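Local atomic coordinates of ABC transporter periplasmic peptide-binding protein (Pseudoalteromonas, PDB entry 4QFL), a protein that binds dipeptides of varied sequence in the periplasm, probably handing them to an ABC transporter for uptake into the cell. Residues Leu31-Glu36 with Val264-Ser269. Numbering follows the deposited sequence.
Sequences LVYCAE and VTAHPS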
loop_
_atom_site.group_PDB
_atom_site.type_symbol
_atom_site.label_atom_id
_atom_site.label_comp_id
_atom_site.label_asym_id
_atom_site.label_seq_id
_atom_site.Cartn_x
_atom_site.Cartn_y
_atom_site.Cartn_z
ATOM N N LEU A 31 -24.312 -4.488 3.239
ATOM C CA LEU A 31 -23.318 -4.002 4.167
ATOM C C LEU A 31 -22.936 -2.617 3.699
ATOM O O LEU A 31 -22.821 -2.385 2.509
ATOM C CB LEU A 31 -22.101 -4.927 4.182
ATOM C CG LEU A 31 -20.990 -4.606 5.187
ATOM C CD1 LEU A 31 -20.132 -5.817 5.435
ATOM C CD2 LEU A 31 -20.123 -3.449 4.713
ATOM N N VAL A 32 -22.788 -1.693 4.644
ATOM C CA VAL A 32 -22.302 -0.345 4.365
ATOM C C VAL A 32 -20.961 -0.090 5.072
ATOM O O VAL A 32 -20.857 -0.153 6.295
ATOM C CB VAL A 32 -23.317 0.727 4.778
ATOM C CG1 VAL A 32 -22.767 2.111 4.479
ATOM C CG2 VAL A 32 -24.636 0.505 4.052
ATOM N N TYR A 33 -19.941 0.181 4.264
ATOM C CA TYR A 33 -18.567 0.350 4.703
ATOM C C TYR A 33 -18.222 1.834 4.611
ATOM O O TYR A 33 -18.349 2.443 3.548
ATOM C CB TYR A 33 -17.667 -0.470 3.774
ATOM C CG TYR A 33 -16.186 -0.484 4.092
ATOM C CD1 TYR A 33 -15.368 0.602 3.769
ATOM C CD2 TYR A 33 -15.590 -1.599 4.673
ATOM C CE1 TYR A 33 -14.004 0.583 4.039
ATOM C CE2 TYR A 33 -14.233 -1.627 4.946
ATOM C CZ TYR A 33 -13.444 -0.539 4.624
ATOM O OH TYR A 33 -12.090 -0.562 4.892
ATOM N N CYS A 34 -17.804 2.419 5.731
ATOM C CA CYS A 34 -17.384 3.826 5.768
ATOM C C CYS A 34 -15.927 3.940 5.383
ATOM O O CYS A 34 -15.050 3.577 6.170
ATOM C CB CYS A 34 -17.556 4.432 7.161
ATOM S SG CYS A 34 -19.040 5.466 7.376
ATOM N N ALA A 35 -15.689 4.467 4.184
ATOM C CA ALA A 35 -14.353 4.559 3.591
ATOM C C ALA A 35 -13.719 5.937 3.769
ATOM O O ALA A 35 -14.396 6.962 3.700
ATOM C CB ALA A 35 -14.427 4.212 2.125
ATOM N N GLU A 36 -12.409 5.959 3.979
ATOM C CA GLU A 36 -11.712 7.206 4.282
ATOM C C GLU A 36 -11.358 8.063 3.053
ATOM O O GLU A 36 -10.921 9.203 3.194
ATOM C CB GLU A 36 -10.464 6.930 5.140
ATOM C CG GLU A 36 -9.242 6.379 4.384
ATOM C CD GLU A 36 -9.240 4.870 4.256
ATOM O OE1 GLU A 36 -10.287 4.226 4.495
ATOM O OE2 GLU A 36 -8.172 4.317 3.919
ATOM N N VAL A 264 -19.459 -0.866 8.947
ATOM C CA VAL A 264 -18.027 -1.010 9.139
ATOM C C VAL A 264 -17.339 0.332 8.931
ATOM O O VAL A 264 -17.667 1.070 8.005
ATOM C CB VAL A 264 -17.408 -2.028 8.168
ATOM C CG1 VAL A 264 -15.924 -2.190 8.459
ATOM C CG2 VAL A 264 -18.118 -3.369 8.254
ATOM N N THR A 265 -16.380 0.630 9.799
ATOM C CA THR A 265 -15.658 1.891 9.769
ATOM C C THR A 265 -14.165 1.690 9.600
ATOM O O THR A 265 -13.498 1.118 10.448
ATOM C CB THR A 265 -15.907 2.717 11.039
ATOM O OG1 THR A 265 -17.152 3.405 10.906
ATOM C CG2 THR A 265 -14.817 3.742 11.221
ATOM N N ALA A 266 -13.656 2.169 8.476
ATOM C CA ALA A 266 -12.237 2.111 8.185
ATOM C C ALA A 266 -11.480 3.045 9.103
ATOM O O ALA A 266 -11.942 4.146 9.408
ATOM C CB ALA A 266 -11.989 2.498 6.728
ATOM N N HIS A 267 -10.316 2.587 9.543
ATOM C CA HIS A 267 -9.395 3.402 10.323
ATOM C C HIS A 267 -10.108 4.280 11.344
ATOM O O HIS A 267 -10.149 5.499 11.181
ATOM C CB HIS A 267 -8.550 4.277 9.390
ATOM C CG HIS A 267 -7.825 3.506 8.329
ATOM N ND1 HIS A 267 -6.599 2.924 8.546
ATOM C CD2 HIS A 267 -8.157 3.224 7.047
ATOM C CE1 HIS A 267 -6.202 2.311 7.443
ATOM N NE2 HIS A 267 -7.126 2.487 6.515
ATOM N N PRO A 268 -10.677 3.665 12.399
ATOM C CA PRO A 268 -11.347 4.433 13.455
ATOM C C PRO A 268 -10.394 5.403 14.152
ATOM O O PRO A 268 -9.242 5.071 14.417
ATOM C CB PRO A 268 -11.827 3.353 14.426
ATOM C CG PRO A 268 -10.993 2.168 14.135
ATOM C CD PRO A 268 -10.729 2.220 12.669
ATOM N N SER A 269 -10.878 6.605 14.436
ATOM C CA SER A 269 -10.060 7.621 15.092
ATOM C C SER A 269 -9.691 7.235 16.528
ATOM O O SER A 269 -10.558 6.939 17.350
ATOM C CB SER A 269 -10.777 8.972 15.081
ATOM O OG SER A 269 -11.022 9.414 13.758
HETATM O O HOH W 1 -6.458 1.949 3.624
#
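The phenol of Y33 lies obliquely along one side of the strand pair 31-35/264-266, with CD2 3.8 Å from CG1 of V264 and, at its far end, OH 3.6 Å from CB of A266. It gets there because CG stands anti to the backbone N (chi1 -177°), which carries the ring forward at a slant to its strand, rising off the sheet and leaning slightly to the 264-266 side. L31 adds to the same apolar patch, its CD2 meeting the other V264 methyl, CG2. With an alanine at Y33, V264 CG1 and the A266 methyl would probably lose their aromatic neighbour and a gap would open on this face. C34 and T265 point to the opposite face, where C34 CB lies 3.9 Å from T265 OG1, a hydroxyl hydrogen-bonded to the backbone O of R253. Between the faces runs a parallel ladder: V264 N donates to V32 O, C34 N gives a short, nearly straight bond of 2.6 Å to V264 O, and A266 N reaches C34 O at 3.0 Å. Past the strands, the E36 carboxylate stands steeply to the H267 ring, the planes 76° apart, with OE1 at the ring's edge. OE2 and H267 NE2 share a water; OE2 is also salt-bridged to R383 of the phenylalanine pocket and hydrogen-bonded to S51. This buried parallel pair of a periplasmic solute-binding protein thus brings E36 to about 6 Å from the bound phenylalanine. Strand 31-35 sits between 264-266 and 241-246, while 264-266 pairs antiparallel with 500-513; helix 250-258 packs against the C34 and T265 face, where C34 is disulfide-bonded to C262.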